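Local coordinates for Rubredoxin\:oxygen oxidoreductase (Desulfovibrio gigas, PDB 1E5D), which catalyses the four-electron reduction of dioxygen to two water molecules, using a diiron centre and a flavin mononucleotide cofactor, at residues A[36-41]-A[221-226]; A[150-155]-A[162-167]; A[258-263]-A[319-324]. All blocks are in the same frame, centred on the assembly; numbering follows the deposited sequence.

Interaction 1: A[36-41]-A[221-226]; sequences NAYLVE and FICPDH. With FEO (mu-oxo-diiron), chain D.
With CG anti to the carbonyl carbon in both residues (chi1 -60° in N36, -59° in Y38), two side chains on one face of strand 33-40 turn onto the 221-226 segment and meet P224 O. This is a join between the two sheets of the metallo-beta-lactamase fold: strands 33-40 and 221-224 belong to different sheets, and the 125° between their short segments and the 7.6 Å approach of the axes are consistent with that. P224 O accepts two bonds, from N36 ND2 at 2.9 Å and from Y38 OH at 2.8 Å. The donors arrive from opposite faces of the carbonyl plane, the amide from above it and the hydroxyl tilted from it, while the oxygen lies in the amide plane of N36. The rest of that amide is fixed by T34 OG1 at OD1 and by G227 O, a second acceptor for ND2. A backbone bond from N36 N to D225 O, 2.7 Å, ties the strand to D225, in the stretch leading to H226. Beside the hydroxyl, C223 CB sits over one face of the Y38 ring, 3.6 Å from its centroid, as a CH-pi contact offset toward the rim; C223 SG is 4.4 Å from the centroid of the Y38 ring, in an oblique sulfur-aromatic contact. This stretch leads into the metal site. D225 OD2 takes bonds from H84 ND1 and from a water that ligates iron FE1. T34 O holds ND1 of the H226 imidazole, and the opposite nitrogen, H226 NE2, binds iron FE1 at 2.0 Å.

Interaction 2: A[150-155]-A[162-167]; sequences SMVSWF and ISNDIF. With FEO (mu-oxo-diiron), chain D.
N164 reaches across to the start of strand 151-155 with one nitrogen: ND2 donates to S150 OG at 3.2 Å and to M151 O at 3.0 Å. Its two N-H groups serve one acceptor each, both a little out of the amide plane, and the amide stands above the carbonyl plane of M151. S150 OG is held in turn by L145 O and T142 OG1. Further along the strands, S153 and I162 form an antiparallel hydrogen-bonded pair, with S153 N to I162 O and I162 N to S153 O both at 2.8 Å and 166°, as expected for a hairpin whose strand segments lie at 169° between their N-to-C directions. Apolar contacts fill in beside these bonds: V152 CG1 meets I166 CD1 at 3.7 Å, the two side chains crossing at about a right angle, and I162 CD1 touches the edge of the F155 ring at CE2, 4.0 Å away. The next shell is the type II' turn from S163 to I166, closed by a weak backbone bond from I166 N to S163 O and braced by S163 OG donating to I166 O. Within it, N164 CG lies between the backbone N and the carbonyl carbon (chi1 77°), leaving ND2 for strand 151-155 and OD1 for D165 N. The turn thereby presents D165, whose carboxylate bridges the metals: OD1 binds iron FE1 at 2.0 Å and OD2 binds iron FE2 at 1.9 Å, in company with H79, E81, D83, H146 and H226. In the sheet, strand 151-155 has strand 136-141 on its other flank, and strand 160-164 has strand 221-224 beside it, running parallel.

Interaction 3: A[258-263]-A[319-324]; sequences FYDSMW and LPYVAG. With FMN (flavin mononucleotide), chain C.
D260 sets its carboxylate almost parallel to the ring of Y321, the two planes 13° apart, with OD2 at the ring edge, 3.7 Å from CD2. The two groups thus lie side by side, not face over face. D260 CG stands anti to the backbone N (chi1 -159°), which places OD2 beside the first turn of helix 320-331. There a water bridges the gap, donating to D260 OD2 at 2.6 Å and accepting from Y321 N at 2.9 Å; a carboxylate near a helix N-terminus is probably stabilised by it. The other oxygen, OD1, is taken by S261 N, W288 NE1 and a salt bridge to K290. Lower on the same side chain, D260 CB packs against V322 CG2 at 3.5 Å, while L319 crosses D260 at about a right angle and sets CD1 3.7 Å from that CB. L319, at the N-cap position, also extends CD2 to M262 SD, 4.1 Å away, in an oblique crossing.

In this flavodoxin-like domain the loop after strand 254-259 is the phosphate-binding loop. S261 OG donates to FMN O1P at 2.7 Å, and the backbone nitrogens of M262 and W263 both donate to O2P, the latter at 2.8 Å and nearly straight (175°). M262 SD lies beside the methyl-bearing rim of the isoalloxazine, and the bend at chi3 folds CE in next to C8. Beyond the chain, W263 NE1 bonds to E81 OE2 of the second subunit, and the Y321 ring meets H294 of that subunit edge-to-face.

How the interactions relate
Interactions 1 and 2 share one core: their centres lie about 9 Å apart, strands 221-224 and 160-164 are neighbours in one sheet, and probable backbone bonds (C223 O with S163 N, D225 N with N164 O) join them. Interaction 2 is nested in the loop that interaction 1 closes, and both supply ligands to the diiron centre. Their chemistry differs with place: interaction 1 links different sheets largely through side chains, interaction 2 joins one hairpin through a backbone pair and the N164 amide. Interaction 3, about 41 Å from interaction 1 between centres, lies in the flavodoxin domain near the second subunit. It is also mostly buried, but its segments meet through apolar packing and a bridging water.

Interaction 1: A[36-41]-A[221-226]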
loop_
_atom_site.group_PDB
_atom_site.type_symbol
_atom_site.label_atom_id
_atom_site.label_comp_id
_atom_site.label_asym_id
_atom_site.label_seq_id
_atom_site.Cartn_x
_atom_site.Cartn_y
_atom_site.Cartn_z
ATOM N N ASN A 36 -1.651 -0.661 -29.635
ATOM C CA ASN A 36 -1.487 -0.161 -30.985
ATOM C C ASN A 36 -0.308 -0.816 -31.687
ATOM O O ASN A 36 0.812 -0.830 -31.199
ATOM C CB ASN A 36 -1.291 1.360 -30.980
ATOM C CG ASN A 36 -2.470 2.092 -30.367
ATOM O OD1 ASN A 36 -3.572 1.559 -30.293
ATOM N ND2 ASN A 36 -2.238 3.325 -29.925
ATOM N N ALA A 37 -0.599 -1.355 -32.859
ATOM C CA ALA A 37 0.403 -1.866 -33.781
ATOM C C ALA A 37 0.135 -1.192 -35.125
ATOM O O ALA A 37 -0.990 -0.750 -35.385
ATOM C CB ALA A 37 0.372 -3.373 -33.880
ATOM N N TYR A 38 1.175 -1.092 -35.947
ATOM C CA TYR A 38 0.995 -0.404 -37.226
ATOM C C TYR A 38 1.489 -1.271 -38.375
ATOM O O TYR A 38 2.642 -1.695 -38.427
ATOM C CB TYR A 38 1.692 0.964 -37.191
ATOM C CG TYR A 38 1.105 1.809 -36.074
ATOM C CD1 TYR A 38 1.643 1.720 -34.796
ATOM C CD2 TYR A 38 0.033 2.663 -36.279
ATOM C CE1 TYR A 38 1.126 2.471 -33.760
ATOM C CE2 TYR A 38 -0.490 3.421 -35.241
ATOM C CZ TYR A 38 0.063 3.317 -33.986
ATOM O OH TYR A 38 -0.422 4.051 -32.931
ATOM N N LEU A 39 0.553 -1.518 -39.279
ATOM C CA LEU A 39 0.766 -2.242 -40.517
ATOM C C LEU A 39 1.130 -1.281 -41.646
ATOM O O LEU A 39 0.341 -0.393 -41.980
ATOM C CB LEU A 39 -0.503 -3.015 -40.878
ATOM C CG LEU A 39 -0.396 -3.911 -42.110
ATOM C CD1 LEU A 39 0.622 -5.013 -41.857
ATOM C CD2 LEU A 39 -1.754 -4.481 -42.486
ATOM N N VAL A 40 2.313 -1.448 -42.220
ATOM C CA VAL A 40 2.739 -0.617 -43.340
ATOM C C VAL A 40 2.862 -1.434 -44.626
ATOM O O VAL A 40 3.701 -2.329 -44.748
ATOM C CB VAL A 40 4.082 0.079 -43.053
ATOM C CG1 VAL A 40 4.489 0.929 -44.248
ATOM C CG2 VAL A 40 3.988 0.912 -41.788
ATOM N N GLU A 41 1.998 -1.110 -45.588
ATOM C CA GLU A 41 2.011 -1.776 -46.881
ATOM C C GLU A 41 3.087 -1.218 -47.809
ATOM O O GLU A 41 2.956 -0.072 -48.237
ATOM C CB GLU A 41 0.648 -1.632 -47.555
ATOM C CG GLU A 41 -0.371 -2.626 -47.006
ATOM C CD GLU A 41 -1.709 -2.504 -47.704
ATOM O OE1 GLU A 41 -2.264 -1.384 -47.751
ATOM O OE2 GLU A 41 -2.200 -3.537 -48.207
ATOM N N PHE A 221 2.315 12.788 -37.981
ATOM C CA PHE A 221 1.687 11.730 -37.233
ATOM C C PHE A 221 2.610 11.129 -36.182
ATOM O O PHE A 221 3.706 10.659 -36.516
ATOM C CB PHE A 221 1.304 10.596 -38.184
ATOM C CG PHE A 221 0.129 10.912 -39.084
ATOM C CD1 PHE A 221 -1.161 10.770 -38.604
ATOM C CD2 PHE A 221 0.340 11.341 -40.383
ATOM C CE1 PHE A 221 -2.235 11.051 -39.428
ATOM C CE2 PHE A 221 -0.731 11.615 -41.214
ATOM C CZ PHE A 221 -2.018 11.469 -40.730
ATOM N N ILE A 222 2.174 11.117 -34.922
ATOM C CA ILE A 222 2.918 10.308 -33.955
ATOM C C ILE A 222 2.055 9.118 -33.531
ATOM O O ILE A 222 0.913 9.313 -33.142
ATOM C CB ILE A 222 3.370 11.070 -32.706
ATOM C CG1 ILE A 222 4.417 12.134 -33.027
ATOM C CG2 ILE A 222 3.851 10.081 -31.651
ATOM C CD1 ILE A 222 4.533 13.239 -32.000
ATOM N N CYS A 223 2.627 7.937 -33.638
ATOM C CA CYS A 223 1.948 6.668 -33.438
ATOM C C CYS A 223 2.540 5.896 -32.266
ATOM O O CYS A 223 3.526 5.173 -32.414
ATOM C CB CYS A 223 2.036 5.846 -34.730
ATOM S SG CYS A 223 1.398 6.717 -36.187
ATOM N N PRO A 224 1.935 6.077 -31.096
ATOM C CA PRO A 224 2.329 5.353 -29.886
ATOM C C PRO A 224 1.584 4.027 -29.700
ATOM O O PRO A 224 0.569 3.758 -30.349
ATOM C CB PRO A 224 1.937 6.355 -28.794
ATOM C CG PRO A 224 0.722 7.022 -29.327
ATOM C CD PRO A 224 0.834 7.017 -30.825
ATOM N N ASP A 225 2.115 3.209 -28.799
ATOM C CA ASP A 225 1.630 1.908 -28.395
ATOM C C ASP A 225 0.250 1.932 -27.745
ATOM O O ASP A 225 -0.474 0.954 -27.880
ATOM C CB ASP A 225 2.577 1.306 -27.348
ATOM C CG ASP A 225 3.798 0.668 -27.967
ATOM O OD1 ASP A 225 3.818 0.496 -29.201
ATOM O OD2 ASP A 225 4.748 0.376 -27.210
ATOM N N HIS A 226 -0.060 3.017 -27.049
ATOM C CA HIS A 226 -1.274 3.166 -26.278
ATOM C C HIS A 226 -1.979 4.487 -26.542
ATOM O O HIS A 226 -1.365 5.554 -26.513
ATOM C CB HIS A 226 -0.983 3.103 -24.763
ATOM C CG HIS A 226 -0.085 1.965 -24.388
ATOM N ND1 HIS A 226 -0.433 0.646 -24.572
ATOM C CD2 HIS A 226 1.152 1.948 -23.848
ATOM C CE1 HIS A 226 0.551 -0.125 -24.156
ATOM N NE2 HIS A 226 1.531 0.635 -23.710
HETATM FE FE1 FEO D . 3.323 -0.204 -23.304
HETATM FE FE2 FEO D . 6.305 -0.202 -21.753
HETATM O O FEO D . 4.608 -1.271 -22.785
HETATM O O HOH W 1 3.474 -1.278 -25.480
#

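Interaction 2: A[150-155]-A[162-167]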
loop_
_atom_site.group_PDB
_atom_site.type_symbol
_atom_site.label_atom_id
_atom_site.label_comp_id
_atom_site.label_asym_id
_atom_site.label_seq_id
_atom_site.Cartn_x
_atom_site.Cartn_y
_atom_site.Cartn_z
ATOM N N SER A 150 14.142 0.293 -25.770
ATOM C CA SER A 150 13.315 1.260 -26.475
ATOM C C SER A 150 14.000 1.898 -27.677
ATOM O O SER A 150 15.125 2.401 -27.624
ATOM C CB SER A 150 12.886 2.355 -25.486
ATOM O OG SER A 150 12.129 3.361 -26.133
ATOM N N MET A 151 13.286 1.904 -28.795
ATOM C CA MET A 151 13.694 2.605 -29.997
ATOM C C MET A 151 12.461 3.061 -30.764
ATOM O O MET A 151 11.381 2.508 -30.566
ATOM C CB MET A 151 14.558 1.723 -30.895
ATOM C CG MET A 151 13.707 0.860 -31.814
ATOM S SD MET A 151 14.702 -0.121 -32.952
ATOM C CE MET A 151 13.471 -1.282 -33.529
ATOM N N VAL A 152 12.604 4.062 -31.627
ATOM C CA VAL A 152 11.418 4.525 -32.354
ATOM C C VAL A 152 11.668 4.455 -33.852
ATOM O O VAL A 152 12.813 4.300 -34.285
ATOM C CB VAL A 152 11.028 5.943 -31.912
ATOM C CG1 VAL A 152 10.929 6.004 -30.389
ATOM C CG2 VAL A 152 12.031 6.969 -32.415
ATOM N N SER A 153 10.603 4.561 -34.647
ATOM C CA SER A 153 10.744 4.415 -36.091
ATOM C C SER A 153 10.230 5.645 -36.824
ATOM O O SER A 153 9.144 6.138 -36.553
ATOM C CB SER A 153 10.008 3.182 -36.613
ATOM O OG SER A 153 10.759 2.016 -36.332
ATOM N N TRP A 154 11.053 6.104 -37.751
ATOM C CA TRP A 154 10.775 7.330 -38.476
ATOM C C TRP A 154 10.625 7.087 -39.975
ATOM O O TRP A 154 11.500 6.502 -40.613
ATOM C CB TRP A 154 11.914 8.317 -38.236
ATOM C CG TRP A 154 11.769 9.653 -38.887
ATOM C CD1 TRP A 154 12.692 10.294 -39.667
ATOM C CD2 TRP A 154 10.630 10.521 -38.814
ATOM N NE1 TRP A 154 12.196 11.503 -40.085
ATOM C CE2 TRP A 154 10.934 11.668 -39.575
ATOM C CE3 TRP A 154 9.385 10.439 -38.180
ATOM C CZ2 TRP A 154 10.032 12.723 -39.713
ATOM C CZ3 TRP A 154 8.493 11.489 -38.321
ATOM C CH2 TRP A 154 8.820 12.620 -39.084
ATOM N N PHE A 155 9.504 7.557 -40.486
ATOM C CA PHE A 155 9.233 7.704 -41.908
ATOM C C PHE A 155 9.403 9.188 -42.253
ATOM O O PHE A 155 8.478 9.984 -42.090
ATOM C CB PHE A 155 7.844 7.189 -42.271
ATOM C CG PHE A 155 7.790 5.666 -42.319
ATOM C CD1 PHE A 155 8.130 4.973 -43.468
ATOM C CD2 PHE A 155 7.401 4.944 -41.203
ATOM C CE1 PHE A 155 8.100 3.595 -43.519
ATOM C CE2 PHE A 155 7.361 3.562 -41.245
ATOM C CZ PHE A 155 7.717 2.887 -42.398
ATOM N N ILE A 162 6.624 6.445 -35.336
ATOM C CA ILE A 162 6.072 5.330 -34.577
ATOM C C ILE A 162 6.923 5.129 -33.322
ATOM O O ILE A 162 8.035 4.626 -33.481
ATOM C CB ILE A 162 6.017 4.059 -35.436
ATOM C CG1 ILE A 162 5.329 4.265 -36.792
ATOM C CG2 ILE A 162 5.372 2.920 -34.656
ATOM C CD1 ILE A 162 5.435 3.107 -37.755
ATOM N N SER A 163 6.412 5.535 -32.167
ATOM C CA SER A 163 7.152 5.819 -30.955
ATOM C C SER A 163 7.030 4.860 -29.782
ATOM O O SER A 163 7.461 5.237 -28.677
ATOM C CB SER A 163 6.696 7.199 -30.410
ATOM O OG SER A 163 5.280 7.212 -30.393
ATOM N N ASN A 164 6.496 3.667 -29.937
ATOM C CA ASN A 164 6.265 2.739 -28.827
ATOM C C ASN A 164 5.522 3.447 -27.694
ATOM O O ASN A 164 4.515 4.108 -27.965
ATOM C CB ASN A 164 7.535 2.044 -28.388
ATOM C CG ASN A 164 8.598 2.678 -27.546
ATOM O OD1 ASN A 164 8.417 2.781 -26.323
ATOM N ND2 ASN A 164 9.707 3.097 -28.137
ATOM N N ASP A 165 5.899 3.280 -26.440
ATOM C CA ASP A 165 5.155 3.864 -25.337
ATOM C C ASP A 165 5.251 5.383 -25.303
ATOM O O ASP A 165 4.403 6.067 -24.734
ATOM C CB ASP A 165 5.683 3.300 -24.012
ATOM C CG ASP A 165 5.266 1.871 -23.752
ATOM O OD1 ASP A 165 4.145 1.482 -24.142
ATOM O OD2 ASP A 165 6.067 1.115 -23.147
ATOM N N ILE A 166 6.301 5.954 -25.886
ATOM C CA ILE A 166 6.493 7.403 -25.833
ATOM C C ILE A 166 5.325 8.128 -26.489
ATOM O O ILE A 166 4.936 7.803 -27.618
ATOM C CB ILE A 166 7.829 7.775 -26.511
ATOM C CG1 ILE A 166 8.990 6.913 -26.000
ATOM C CG2 ILE A 166 8.162 9.252 -26.398
ATOM C CD1 ILE A 166 10.223 6.971 -26.874
ATOM N N PHE A 167 4.786 9.102 -25.767
ATOM C CA PHE A 167 3.673 9.925 -26.221
ATOM C C PHE A 167 2.361 9.167 -26.049
ATOM O O PHE A 167 1.283 9.669 -26.363
ATOM C CB PHE A 167 3.825 10.367 -27.684
ATOM C CG PHE A 167 5.094 11.182 -27.893
ATOM C CD1 PHE A 167 5.276 12.367 -27.194
ATOM C CD2 PHE A 167 6.076 10.762 -28.772
ATOM C CE1 PHE A 167 6.424 13.119 -27.363
ATOM C CE2 PHE A 167 7.227 11.508 -28.942
ATOM C CZ PHE A 167 7.401 12.685 -28.238
HETATM FE FE1 FEO D . 3.323 -0.204 -23.304
HETATM FE FE2 FEO D . 6.305 -0.202 -21.753
HETATM O O FEO D . 4.608 -1.271 -22.785
HETATM O O HOH W 1 3.474 -1.278 -25.480
#

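Interaction 3: A[258-263]-A[319-324]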
loop_
_atom_site.group_PDB
_atom_site.type_symbol
_atom_site.label_atom_id
_atom_site.label_comp_id
_atom_site.label_asym_id
_atom_site.label_seq_id
_atom_site.Cartn_x
_atom_site.Cartn_y
_atom_site.Cartn_z
ATOM N N PHE A 258 -0.499 14.789 1.147
ATOM C CA PHE A 258 -1.041 13.428 1.235
ATOM C C PHE A 258 -0.662 12.879 2.605
ATOM O O PHE A 258 0.393 13.146 3.162
ATOM C CB PHE A 258 -0.592 12.561 0.085
ATOM C CG PHE A 258 0.790 11.967 0.039
ATOM C CD1 PHE A 258 1.072 10.775 0.685
ATOM C CD2 PHE A 258 1.819 12.570 -0.654
ATOM C CE1 PHE A 258 2.318 10.185 0.643
ATOM C CE2 PHE A 258 3.077 11.992 -0.701
ATOM C CZ PHE A 258 3.341 10.794 -0.051
ATOM N N TYR A 259 -1.594 12.117 3.150
ATOM C CA TYR A 259 -1.524 11.641 4.513
ATOM C C TYR A 259 -2.320 10.344 4.608
ATOM O O TYR A 259 -3.101 10.024 3.714
ATOM C CB TYR A 259 -2.110 12.695 5.482
ATOM C CG TYR A 259 -3.630 12.623 5.454
ATOM C CD1 TYR A 259 -4.323 13.122 4.356
ATOM C CD2 TYR A 259 -4.371 12.065 6.493
ATOM C CE1 TYR A 259 -5.708 13.072 4.297
ATOM C CE2 TYR A 259 -5.750 12.001 6.437
ATOM C CZ TYR A 259 -6.418 12.507 5.334
ATOM O OH TYR A 259 -7.790 12.437 5.307
ATOM N N ASP A 260 -2.149 9.676 5.732
ATOM C CA ASP A 260 -3.063 8.655 6.212
ATOM C C ASP A 260 -3.213 8.875 7.713
ATOM O O ASP A 260 -2.467 9.651 8.317
ATOM C CB ASP A 260 -2.595 7.252 5.877
ATOM C CG ASP A 260 -3.734 6.250 5.898
ATOM O OD1 ASP A 260 -4.868 6.647 6.245
ATOM O OD2 ASP A 260 -3.500 5.072 5.582
ATOM N N SER A 261 -4.194 8.225 8.321
ATOM C CA SER A 261 -4.494 8.514 9.725
ATOM C C SER A 261 -5.356 7.414 10.313
ATOM O O SER A 261 -6.103 6.758 9.580
ATOM C CB SER A 261 -5.200 9.861 9.805
ATOM O OG SER A 261 -5.509 10.191 11.147
ATOM N N MET A 262 -5.270 7.184 11.620
ATOM C CA MET A 262 -6.167 6.181 12.200
ATOM C C MET A 262 -7.298 6.869 12.953
ATOM O O MET A 262 -8.451 6.494 12.763
ATOM C CB MET A 262 -5.427 5.205 13.119
ATOM C CG MET A 262 -4.202 4.600 12.451
ATOM S SD MET A 262 -3.086 3.777 13.597
ATOM C CE MET A 262 -2.077 5.166 14.131
ATOM N N TRP A 263 -6.961 7.848 13.779
ATOM C CA TRP A 263 -7.939 8.502 14.650
ATOM C C TRP A 263 -8.143 9.970 14.305
ATOM O O TRP A 263 -8.624 10.775 15.096
ATOM C CB TRP A 263 -7.533 8.328 16.129
ATOM C CG TRP A 263 -7.782 6.896 16.528
ATOM C CD1 TRP A 263 -6.859 5.905 16.706
ATOM C CD2 TRP A 263 -9.066 6.317 16.786
ATOM N NE1 TRP A 263 -7.503 4.736 17.066
ATOM C CE2 TRP A 263 -8.853 4.963 17.120
ATOM C CE3 TRP A 263 -10.374 6.812 16.765
ATOM C CZ2 TRP A 263 -9.900 4.096 17.434
ATOM C CZ3 TRP A 263 -11.406 5.951 17.077
ATOM C CH2 TRP A 263 -11.167 4.610 17.407
ATOM N N LEU A 319 2.482 4.834 8.648
ATOM C CA LEU A 319 1.452 3.949 8.126
ATOM C C LEU A 319 1.843 3.384 6.765
ATOM O O LEU A 319 2.463 4.010 5.915
ATOM C CB LEU A 319 0.107 4.678 8.066
ATOM C CG LEU A 319 -0.561 4.962 9.419
ATOM C CD1 LEU A 319 -1.857 5.744 9.219
ATOM C CD2 LEU A 319 -0.834 3.672 10.172
ATOM N N PRO A 320 1.450 2.120 6.591
ATOM C CA PRO A 320 1.859 1.317 5.443
ATOM C C PRO A 320 1.590 2.003 4.109
ATOM O O PRO A 320 2.447 2.043 3.231
ATOM C CB PRO A 320 0.942 0.097 5.556
ATOM C CG PRO A 320 0.627 -0.006 7.010
ATOM C CD PRO A 320 0.565 1.394 7.528
ATOM N N TYR A 321 0.386 2.536 3.954
ATOM C CA TYR A 321 -0.035 3.154 2.708
ATOM C C TYR A 321 0.749 4.429 2.435
ATOM O O TYR A 321 0.971 4.814 1.284
ATOM C CB TYR A 321 -1.532 3.457 2.757
ATOM C CG TYR A 321 -2.397 2.231 2.653
ATOM C CD1 TYR A 321 -1.921 1.097 2.008
ATOM C CD2 TYR A 321 -3.673 2.201 3.194
ATOM C CE1 TYR A 321 -2.696 -0.042 1.899
ATOM C CE2 TYR A 321 -4.459 1.061 3.089
ATOM C CZ TYR A 321 -3.965 -0.051 2.447
ATOM O OH TYR A 321 -4.736 -1.184 2.334
ATOM N N VAL A 322 1.179 5.092 3.511
ATOM C CA VAL A 322 2.048 6.249 3.295
ATOM C C VAL A 322 3.421 5.788 2.814
ATOM O O VAL A 322 4.005 6.337 1.887
ATOM C CB VAL A 322 2.178 7.103 4.567
ATOM C CG1 VAL A 322 3.143 8.247 4.316
ATOM C CG2 VAL A 322 0.814 7.630 4.979
ATOM N N ALA A 323 3.934 4.750 3.453
ATOM C CA ALA A 323 5.202 4.165 3.040
ATOM C C ALA A 323 5.154 3.683 1.598
ATOM O O ALA A 323 6.069 3.954 0.813
ATOM C CB ALA A 323 5.579 3.007 3.956
ATOM N N GLY A 324 4.096 2.963 1.227
ATOM C CA GLY A 324 4.004 2.450 -0.138
ATOM C C GLY A 324 3.978 3.559 -1.172
ATOM O O GLY A 324 4.584 3.460 -2.241
HETATM N N1 FMN C . 2.461 6.347 18.877
HETATM C C2 FMN C . 3.770 6.320 19.086
HETATM O O2 FMN C . 4.355 7.210 19.643
HETATM N N3 FMN C . 4.572 5.231 18.651
HETATM C C4 FMN C . 3.987 4.016 18.346
HETATM O O4 FMN C . 4.715 3.124 17.951
HETATM C C4A FMN C . 2.543 4.022 18.162
HETATM N N5 FMN C . 1.931 3.004 17.514
HETATM C C5A FMN C . 0.567 2.930 17.663
HETATM C C6 FMN C . -0.091 1.803 17.107
HETATM C C7 FMN C . -1.459 1.768 16.982
HETATM C C7M FMN C . -2.101 0.706 16.130
HETATM C C8 FMN C . -2.248 2.916 17.385
HETATM C C8M FMN C . -3.753 2.808 17.464
HETATM C C9 FMN C . -1.622 3.939 18.114
HETATM C C9A FMN C . -0.230 4.039 18.063
HETATM N N10 FMN C . 0.482 5.225 18.423
HETATM C C10 FMN C . 1.804 5.216 18.544
HETATM C "C1'" FMN C . -0.326 6.374 18.895
HETATM C "C2'" FMN C . -0.837 7.220 17.701
HETATM O "O2'" FMN C . 0.263 7.739 16.963
HETATM C "C3'" FMN C . -1.637 8.353 18.324
HETATM O "O3'" FMN C . -2.900 7.798 18.680
HETATM C "C4'" FMN C . -1.859 9.490 17.324
HETATM O "O4'" FMN C . -2.643 10.528 17.933
HETATM C "C5'" FMN C . -2.567 8.900 16.124
HETATM O "O5'" FMN C . -2.837 10.041 15.079
HETATM P P FMN C . -3.998 9.950 14.096
HETATM O O1P FMN C . -3.648 10.894 12.944
HETATM O O2P FMN C . -4.281 8.636 13.730
HETATM O O3P FMN C . -5.212 10.446 14.738
HETATM O O HOH W 2 -1.855 3.018 5.721
#